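Local coordinates for protein putative oxidoreductase (Klebsiella pneumoniae subsp. pneumoniae MGH 78578, PDB 3E82) that probably acts as an NAD(P)-dependent oxidoreductase of the Gfo/Idh/MocA family, with a substrate that has not been established, at residues Leu83-Leu88 against Ile111-Glu116; Lys98-Asp103 against Ala325-Leu330; Glu106-Ile111 against Leu345-Asp350. All blocks are in the same frame, centred on the assembly; numbering follows the deposited sequence.

Contact 1 (Leu83-Leu88 against Ile111-Glu116); sequences LARLAL and IALAEE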
loop_
_atom_site.group_PDB
_atom_site.type_symbol
_atom_site.label_atom_id
_atom_site.label_comp_id
_atom_site.label_asym_id
_atom_site.label_seq_id
_atom_site.Cartn_x
_atom_site.Cartn_y
_atom_site.Cartn_z
ATOM N N LEU B 83 1.131 20.547 32.140
ATOM C CA LEU B 83 0.411 21.818 32.038
ATOM C C LEU B 83 -1.096 21.609 31.899
ATOM O O LEU B 83 -1.889 22.403 32.410
ATOM C CB LEU B 83 0.928 22.646 30.856
ATOM C CG LEU B 83 2.281 23.332 31.066
ATOM C CD1 LEU B 83 2.777 23.944 29.763
ATOM C CD2 LEU B 83 2.126 24.404 32.141
ATOM N N ALA B 84 -1.490 20.548 31.200
ATOM C CA ALA B 84 -2.901 20.248 31.022
ATOM C C ALA B 84 -3.441 19.894 32.401
ATOM O O ALA B 84 -4.550 20.275 32.770
ATOM C CB ALA B 84 -3.075 19.070 30.069
ATOM N N ARG B 85 -2.630 19.168 33.161
ATOM C CA ARG B 85 -3.002 18.756 34.506
ATOM C C ARG B 85 -3.221 19.985 35.387
ATOM O O ARG B 85 -4.214 20.077 36.109
ATOM C CB ARG B 85 -1.891 17.891 35.103
ATOM C CG ARG B 85 -2.369 16.877 36.113
ATOM C CD ARG B 85 -1.224 15.991 36.583
ATOM N NE ARG B 85 -1.665 14.625 36.852
ATOM C CZ ARG B 85 -1.711 13.657 35.940
ATOM N NH1 ARG B 85 -1.338 13.904 34.692
ATOM N NH2 ARG B 85 -2.124 12.441 36.273
ATOM N N LEU B 86 -2.282 20.924 35.316
ATOM C CA LEU B 86 -2.353 22.147 36.101
ATOM C C LEU B 86 -3.560 22.988 35.696
ATOM O O LEU B 86 -4.277 23.513 36.546
ATOM C CB LEU B 86 -1.077 22.966 35.907
ATOM C CG LEU B 86 -0.926 24.149 36.862
ATOM C CD1 LEU B 86 -0.800 23.626 38.290
ATOM C CD2 LEU B 86 0.295 24.963 36.489
ATOM N N ALA B 87 -3.776 23.118 34.391
ATOM C CA ALA B 87 -4.901 23.893 33.879
ATOM C C ALA B 87 -6.234 23.341 34.379
ATOM O O ALA B 87 -7.080 24.091 34.872
ATOM C CB ALA B 87 -4.876 23.903 32.351
ATOM N N LEU B 88 -6.416 22.028 34.241
ATOM C CA LEU B 88 -7.645 21.371 34.680
ATOM C C LEU B 88 -7.876 21.553 36.177
ATOM O O LEU B 88 -8.979 21.901 36.603
ATOM C CB LEU B 88 -7.607 19.878 34.337
ATOM C CG LEU B 88 -7.740 19.540 32.846
ATOM C CD1 LEU B 88 -7.643 18.023 32.659
ATOM C CD2 LEU B 88 -9.080 20.055 32.311
ATOM N N ILE B 111 -8.153 12.494 31.058
ATOM C CA ILE B 111 -9.557 12.332 30.704
ATOM C C ILE B 111 -10.401 12.265 31.984
ATOM O O ILE B 111 -11.407 12.969 32.111
ATOM C CB ILE B 111 -9.764 11.054 29.848
ATOM C CG1 ILE B 111 -9.080 11.238 28.482
ATOM C CG2 ILE B 111 -11.260 10.779 29.650
ATOM C CD1 ILE B 111 -9.132 10.010 27.581
ATOM N N ALA B 112 -9.971 11.437 32.932
ATOM C CA ALA B 112 -10.673 11.283 34.203
ATOM C C ALA B 112 -10.706 12.599 34.972
ATOM O O ALA B 112 -11.725 12.959 35.560
ATOM C CB ALA B 112 -9.994 10.212 35.043
ATOM N N LEU B 113 -9.584 13.315 34.960
ATOM C CA LEU B 113 -9.480 14.586 35.665
ATOM C C LEU B 113 -10.435 15.636 35.106
ATOM O O LEU B 113 -11.131 16.313 35.864
ATOM C CB LEU B 113 -8.039 15.106 35.607
ATOM C CG LEU B 113 -7.731 16.399 36.379
ATOM C CD1 LEU B 113 -8.050 16.203 37.865
ATOM C CD2 LEU B 113 -6.268 16.772 36.195
ATOM N N ALA B 114 -10.471 15.777 33.783
ATOM C CA ALA B 114 -11.350 16.763 33.161
ATOM C C ALA B 114 -12.803 16.461 33.517
ATOM O O ALA B 114 -13.601 17.371 33.730
ATOM C CB ALA B 114 -11.164 16.757 31.637
ATOM N N GLU B 115 -13.146 15.180 33.579
ATOM C CA GLU B 115 -14.510 14.800 33.917
ATOM C C GLU B 115 -14.787 15.091 35.386
ATOM O O GLU B 115 -15.883 15.509 35.744
ATOM C CB GLU B 115 -14.743 13.324 33.592
ATOM C CG GLU B 115 -14.466 13.015 32.123
ATOM C CD GLU B 115 -14.936 11.641 31.693
ATOM O OE1 GLU B 115 -14.924 10.716 32.533
ATOM O OE2 GLU B 115 -15.302 11.483 30.505
ATOM N N GLU B 116 -13.789 14.883 36.238
ATOM C CA GLU B 116 -13.961 15.161 37.659
ATOM C C GLU B 116 -14.119 16.663 37.878
ATOM O O GLU B 116 -14.962 17.100 38.658
ATOM C CB GLU B 116 -12.761 14.639 38.449
ATOM C CG GLU B 116 -12.619 15.233 39.848
ATOM C CD GLU B 116 -11.495 14.589 40.647
ATOM O OE1 GLU B 116 -10.371 14.458 40.110
ATOM O OE2 GLU B 116 -11.736 14.219 41.816
#
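Leu88 packs against Leu113 and Ala114 where two consecutive helices of the Rossmann fold, 80-89 and 104-116, run side by side. They flank strand 93-96 in the chain, each belonging to one beta-alpha-beta crossover of the parallel sheet, and their short segments are nearly parallel, at 12° with an axis separation of 10.0 Å. The side chains meet through carbon atoms alone, though two methyls also lie against backbone N and O atoms. The two methyls of Leu88 straddle the methyl of Ala114, with CD1 3.9 Å and CD2 4.0 Å from Ala114 CB. Because alanine offers so little bulk, the leucine comes right down on the helix backbone, and Leu88 CD1 lies 3.8 Å from Ala114 N. Nearer its root the same side chain is met from the partner helix: Leu113 reaches across with CD2 3.9 Å from Leu88 CB. With CG swung opposite its own backbone N (chi1 -176°), Leu113 projects into the groove between Leu88 and Arg85, one turn earlier on helix 80-89. The chain of Arg85 passes Leu113 at about a right angle, touching it through its methylene part, while its guanidinium continues to a salt bridge with Glu109 on helix 104-116. The polar end of the arginine thus ties the same two helices together beside the apolar seam. Further out, Leu88 rests on Val94 of strand 93-96 and on Arg119, and Ala84 and Ala87 meet strands 70-73 and 93-96, so this flank of helix 80-89 is seated on the sheet. Leu113 CD2 also lies 3.9 Å from Arg85 CG and equally 3.9 Å from the carbonyl oxygen Arg85 O.

Contact 2 (Lys98-Asp103 against Ala325-Leu330); sequences KPFTLD and AVMAVL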
loop_
_atom_site.group_PDB
_atom_site.type_symbol
_atom_site.label_atom_id
_atom_site.label_comp_id
_atom_site.label_asym_id
_atom_site.label_seq_id
_atom_site.Cartn_x
_atom_site.Cartn_y
_atom_site.Cartn_z
ATOM N N LYS B 98 -0.950 18.386 19.637
ATOM C CA LYS B 98 -0.387 17.039 19.637
ATOM C C LYS B 98 1.099 17.098 20.024
ATOM O O LYS B 98 1.798 18.050 19.682
ATOM C CB LYS B 98 -0.542 16.377 18.260
ATOM C CG LYS B 98 -1.994 16.109 17.835
ATOM C CD LYS B 98 -2.049 15.249 16.570
ATOM C CE LYS B 98 -1.401 15.932 15.376
ATOM N NZ LYS B 98 -2.199 17.097 14.917
ATOM N N PRO B 99 1.596 16.085 20.756
ATOM C CA PRO B 99 0.850 14.927 21.244
ATOM C C PRO B 99 0.083 15.221 22.528
ATOM O O PRO B 99 0.521 16.014 23.366
ATOM C CB PRO B 99 1.946 13.895 21.473
ATOM C CG PRO B 99 3.062 14.748 21.998
ATOM C CD PRO B 99 3.040 15.915 21.015
ATOM N N PHE B 100 -1.064 14.568 22.663
ATOM C CA PHE B 100 -1.926 14.698 23.830
ATOM C C PHE B 100 -1.051 14.553 25.084
ATOM O O PHE B 100 -0.937 15.476 25.891
ATOM C CB PHE B 100 -2.984 13.590 23.777
ATOM C CG PHE B 100 -4.006 13.648 24.877
ATOM C CD1 PHE B 100 -4.901 12.596 25.053
ATOM C CD2 PHE B 100 -4.068 14.729 25.752
ATOM C CE1 PHE B 100 -5.838 12.617 26.087
ATOM C CE2 PHE B 100 -4.998 14.757 26.784
ATOM C CZ PHE B 100 -5.882 13.701 26.952
ATOM N N THR B 101 -0.451 13.377 25.226
ATOM C CA THR B 101 0.442 13.052 26.332
ATOM C C THR B 101 1.549 12.182 25.736
ATOM O O THR B 101 1.545 11.900 24.530
ATOM C CB THR B 101 -0.273 12.238 27.437
ATOM O OG1 THR B 101 -0.821 11.044 26.868
ATOM C CG2 THR B 101 -1.381 13.061 28.088
ATOM N N LEU B 102 2.491 11.746 26.567
ATOM C CA LEU B 102 3.572 10.913 26.057
ATOM C C LEU B 102 3.254 9.426 26.174
ATOM O O LEU B 102 3.857 8.610 25.481
ATOM C CB LEU B 102 4.886 11.264 26.758
ATOM C CG LEU B 102 5.315 12.717 26.505
ATOM C CD1 LEU B 102 6.677 12.969 27.131
ATOM C CD2 LEU B 102 5.370 12.985 25.000
ATOM N N ASP B 103 2.314 9.069 27.047
ATOM C CA ASP B 103 1.906 7.674 27.184
ATOM C C ASP B 103 0.419 7.594 27.475
ATOM O O ASP B 103 -0.193 8.579 27.885
ATOM C CB ASP B 103 2.718 6.917 28.254
ATOM C CG ASP B 103 2.413 7.360 29.682
ATOM O OD1 ASP B 103 1.338 7.939 29.948
ATOM O OD2 ASP B 103 3.266 7.095 30.557
ATOM N N ALA B 325 -7.761 6.973 21.268
ATOM C CA ALA B 325 -7.913 5.938 20.250
ATOM C C ALA B 325 -6.782 6.042 19.221
ATOM O O ALA B 325 -6.219 5.041 18.817
ATOM C CB ALA B 325 -9.269 6.083 19.559
ATOM N N VAL B 326 -6.460 7.265 18.804
ATOM C CA VAL B 326 -5.377 7.487 17.842
ATOM C C VAL B 326 -4.074 6.976 18.451
ATOM O O VAL B 326 -3.290 6.292 17.793
ATOM C CB VAL B 326 -5.223 8.986 17.513
ATOM C CG1 VAL B 326 -3.905 9.235 16.761
ATOM C CG2 VAL B 326 -6.411 9.456 16.691
HETATM N N MSE B 327 -3.853 7.304 19.724
HETATM C CA MSE B 327 -2.639 6.873 20.406
HETATM C C MSE B 327 -2.571 5.350 20.437
HETATM O O MSE B 327 -1.508 4.768 20.251
HETATM C CB MSE B 327 -2.596 7.430 21.838
HETATM C CG MSE B 327 -2.342 8.930 21.920
HETATM SE SE MSE B 327 -2.167 9.527 23.778
HETATM C CE MSE B 327 -0.720 8.344 24.309
ATOM N N ALA B 328 -3.713 4.710 20.655
ATOM C CA ALA B 328 -3.762 3.253 20.712
ATOM C C ALA B 328 -3.322 2.638 19.386
ATOM O O ALA B 328 -2.526 1.695 19.358
ATOM C CB ALA B 328 -5.163 2.797 21.061
ATOM N N VAL B 329 -3.835 3.183 18.288
ATOM C CA VAL B 329 -3.483 2.690 16.955
ATOM C C VAL B 329 -2.010 2.982 16.677
ATOM O O VAL B 329 -1.271 2.139 16.168
ATOM C CB VAL B 329 -4.345 3.380 15.867
ATOM C CG1 VAL B 329 -3.872 2.964 14.477
ATOM C CG2 VAL B 329 -5.820 3.022 16.077
ATOM N N LEU B 330 -1.597 4.193 17.019
ATOM C CA LEU B 330 -0.226 4.618 16.817
ATOM C C LEU B 330 0.735 3.623 17.475
ATOM O O LEU B 330 1.669 3.137 16.839
ATOM C CB LEU B 330 -0.033 6.016 17.416
ATOM C CG LEU B 330 1.115 6.844 16.845
ATOM C CD1 LEU B 330 0.762 7.271 15.425
ATOM C CD2 LEU B 330 1.361 8.075 17.739
#
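Met327, present as selenomethionine, reaches from helix 320-339 into the loop 98-103 and touches Phe100, Thr101 and Asp103 with the end of its chain. The chain is extended from CA to SE, then chi3 (56°) bends the methyl back, so selenium faces Phe100 and CE faces Asp103. The selenium sits 4.1 Å from Phe100 CB and 5.4 Å from the centroid of the Phe100 ring, a Met-aromatic contact entered obliquely, 64° off the ring normal. Thr101 crosses the selenomethionine chain at about a right angle and presents its hydroxyl to the bend, with OG1 3.7 Å from both SE and CE. Its other branch, CG2, turns back over one face of the Phe100 ring, 3.9 Å above the plane and displaced toward the rim. Met327 CE comes within 3.4 Å of the backbone carbonyl carbon Asp103 C. Asp103 is the N-cap of helix 104-116, its OD1 accepting from Glu106 N. A cis peptide joins Lys98 to Pro99 early in the loop, a pair that matches the Lys-Pro signature of this family, and Phe100 is backed by Leu121 and Val123 of strand 121-123. The contact joins the Rossmann domain, just after strand 93-96, to a helix of the C-terminal part. Thr101 OG1 gives its proton to Asp103 O, 2.7 Å away and from above the carbonyl plane. With that proton committed inside the loop, selenium and methyl are left with van der Waals and weakly polar contact, and here the two parts meet by shape rather than by hydrogen bonds between the segments.

Contact 3 (Glu106-Ile111 against Leu345-Asp350); sequences EARELI and LDLSDD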
loop_
_atom_site.group_PDB
_atom_site.type_symbol
_atom_site.label_atom_id
_atom_site.label_comp_id
_atom_site.label_asym_id
_atom_site.label_seq_id
_atom_site.Cartn_x
_atom_site.Cartn_y
_atom_site.Cartn_z
ATOM N N GLU B 106 -1.217 8.432 31.251
ATOM C CA GLU B 106 -1.394 9.843 31.579
ATOM C C GLU B 106 -2.569 10.413 30.789
ATOM O O GLU B 106 -3.311 11.254 31.296
ATOM C CB GLU B 106 -0.124 10.647 31.293
ATOM C CG GLU B 106 1.101 10.124 32.038
ATOM C CD GLU B 106 1.965 11.232 32.625
ATOM O OE1 GLU B 106 2.086 12.308 31.995
ATOM O OE2 GLU B 106 2.537 11.016 33.720
ATOM N N ALA B 107 -2.748 9.953 29.552
ATOM C CA ALA B 107 -3.876 10.430 28.756
ATOM C C ALA B 107 -5.153 10.046 29.514
ATOM O O ALA B 107 -6.048 10.864 29.705
ATOM C CB ALA B 107 -3.865 9.778 27.374
ATOM N N ARG B 108 -5.227 8.799 29.963
ATOM C CA ARG B 108 -6.409 8.344 30.688
ATOM C C ARG B 108 -6.611 9.137 31.970
ATOM O O ARG B 108 -7.747 9.430 32.354
ATOM C CB ARG B 108 -6.308 6.850 31.011
ATOM C CG ARG B 108 -6.454 5.967 29.786
ATOM C CD ARG B 108 -6.599 4.490 30.134
ATOM N NE ARG B 108 -7.002 3.716 28.962
ATOM C CZ ARG B 108 -6.178 2.998 28.205
ATOM N NH1 ARG B 108 -4.886 2.934 28.495
ATOM N NH2 ARG B 108 -6.645 2.362 27.136
ATOM N N GLU B 109 -5.509 9.489 32.627
ATOM C CA GLU B 109 -5.600 10.252 33.864
ATOM C C GLU B 109 -6.184 11.634 33.575
ATOM O O GLU B 109 -7.045 12.104 34.312
ATOM C CB GLU B 109 -4.223 10.360 34.532
ATOM C CG GLU B 109 -3.619 8.994 34.868
ATOM C CD GLU B 109 -2.305 9.080 35.640
ATOM O OE1 GLU B 109 -1.508 10.015 35.379
ATOM O OE2 GLU B 109 -2.066 8.196 36.492
ATOM N N LEU B 110 -5.736 12.268 32.491
ATOM C CA LEU B 110 -6.253 13.587 32.124
ATOM C C LEU B 110 -7.745 13.526 31.791
ATOM O O LEU B 110 -8.512 14.399 32.197
ATOM C CB LEU B 110 -5.475 14.169 30.938
ATOM C CG LEU B 110 -4.020 14.535 31.239
ATOM C CD1 LEU B 110 -3.404 15.227 30.039
ATOM C CD2 LEU B 110 -3.962 15.461 32.466
ATOM N N ILE B 111 -8.153 12.494 31.058
ATOM C CA ILE B 111 -9.557 12.332 30.704
ATOM C C ILE B 111 -10.401 12.265 31.984
ATOM O O ILE B 111 -11.407 12.969 32.111
ATOM C CB ILE B 111 -9.764 11.054 29.848
ATOM C CG1 ILE B 111 -9.080 11.238 28.482
ATOM C CG2 ILE B 111 -11.260 10.779 29.650
ATOM C CD1 ILE B 111 -9.132 10.010 27.581
ATOM N N LEU B 345 -6.051 -3.211 19.696
ATOM C CA LEU B 345 -5.896 -1.953 20.439
ATOM C C LEU B 345 -6.069 -2.100 21.949
ATOM O O LEU B 345 -6.933 -2.842 22.418
ATOM C CB LEU B 345 -6.884 -0.902 19.924
ATOM C CG LEU B 345 -6.973 -0.687 18.409
ATOM C CD1 LEU B 345 -7.894 0.489 18.128
ATOM C CD2 LEU B 345 -5.589 -0.424 17.828
ATOM N N ASP B 346 -5.249 -1.380 22.711
ATOM C CA ASP B 346 -5.324 -1.446 24.164
ATOM C C ASP B 346 -6.260 -0.380 24.728
ATOM O O ASP B 346 -5.814 0.611 25.311
ATOM C CB ASP B 346 -3.927 -1.303 24.776
ATOM C CG ASP B 346 -3.922 -1.534 26.280
ATOM O OD1 ASP B 346 -4.914 -2.093 26.806
ATOM O OD2 ASP B 346 -2.918 -1.165 26.931
ATOM N N LEU B 347 -7.559 -0.599 24.536
ATOM C CA LEU B 347 -8.610 0.303 25.009
ATOM C C LEU B 347 -9.595 -0.536 25.824
ATOM O O LEU B 347 -9.873 -1.683 25.478
ATOM C CB LEU B 347 -9.353 0.936 23.828
ATOM C CG LEU B 347 -8.581 1.785 22.811
ATOM C CD1 LEU B 347 -9.454 2.070 21.578
ATOM C CD2 LEU B 347 -8.146 3.082 23.470
ATOM N N SER B 348 -10.119 0.033 26.904
ATOM C CA SER B 348 -11.063 -0.675 27.754
ATOM C C SER B 348 -12.445 -0.788 27.108
ATOM O O SER B 348 -12.729 -0.148 26.097
ATOM C CB SER B 348 -11.189 0.046 29.090
ATOM O OG SER B 348 -11.774 1.321 28.914
ATOM N N ASP B 349 -13.305 -1.607 27.699
ATOM C CA ASP B 349 -14.650 -1.783 27.170
ATOM C C ASP B 349 -15.438 -0.485 27.222
ATOM O O ASP B 349 -16.179 -0.168 26.297
ATOM C CB ASP B 349 -15.380 -2.867 27.954
ATOM C CG ASP B 349 -14.811 -4.241 27.693
ATOM O OD1 ASP B 349 -15.036 -4.777 26.588
ATOM O OD2 ASP B 349 -14.124 -4.777 28.587
ATOM N N ASP B 350 -15.274 0.272 28.301
ATOM C CA ASP B 350 -15.984 1.533 28.432
ATOM C C ASP B 350 -15.480 2.553 27.408
ATOM O O ASP B 350 -16.248 3.382 26.913
ATOM C CB ASP B 350 -15.843 2.082 29.857
ATOM C CG ASP B 350 -16.474 1.168 30.902
ATOM O OD1 ASP B 350 -17.388 0.388 30.544
ATOM O OD2 ASP B 350 -16.065 1.234 32.083
HETATM O O HOH W 1 -2.865 1.394 27.089
#
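Arg108 and Leu347 mark the closest approach of the two backbones, yet their CA atoms are still 10.1 Å apart, and a long side chain has to bridge the distance. Segment 106-111 is regular helix. Facing it, 345-350 is a turn leading into a helix: Asp346 centres an inverse gamma turn, closed by a weak bond from Leu347 N to Leu345 O, and Ser348 is the N-cap of helix 349-356. Arg108 leaves its helix with CG opposite the carbonyl carbon (chi1 -71°) and stays extended as far as NE, which delivers the guanidinium edge-on to the turn. NH2 donates to Asp346 O at 2.7 Å, moderately bent at 149°; the oxygen lies almost in the guanidinium plane. A water, also at that edge, extends the grip: it accepts from Arg108 NH1 at 2.9 Å and donates to Asp346 OD2 at 2.6 Å. One residue is thus held through both its carbonyl and, indirectly, its carboxylate. Leu347 lies against Arg108 NH2 by van der Waals contact, its CA 3.6 Å away near the guanidinium plane and its CD2 4.0 Å away. The third nitrogen, NE, forms a salt bridge with OE2 of Glu351, whose OE1 bonds Ser348 N as in a capping box, so the arginine is linked through Glu351 to the first turn of helix 349-356. Helix 320-339 touches both partners: Ala107 meets Leu324 and Ile111 meets Pro320, while Leu345 lies on Val329 and Leu347 on Ala328. From helix 104-116, Leu110 turns instead to Ala84 and Arg85 of helix 80-89, while Arg108 extends to the tail of the chain.

Helix 104-116 and the loop leading into it take part in all three contacts. Contact 1 stays within the Rossmann domain; contacts 2 and 3 carry that domain across to helix 320-339 and to the C-terminal tail. Contact 2, about 11 Å from the chain centre, is the innermost and brings a selenium and its methyl against an aromatic residue, a hydroxyl and a backbone carbonyl. Contact 1 lies about 20 Å out yet is an apolar seam, two of its four touching residues buried; contact 3, at about 18 Å, has one buried and one exposed and is polar, with charge and water at work. Leu110 CD1 packs on Phe100 and Thr101 of contact 2 and on Ala84 beside contact 1.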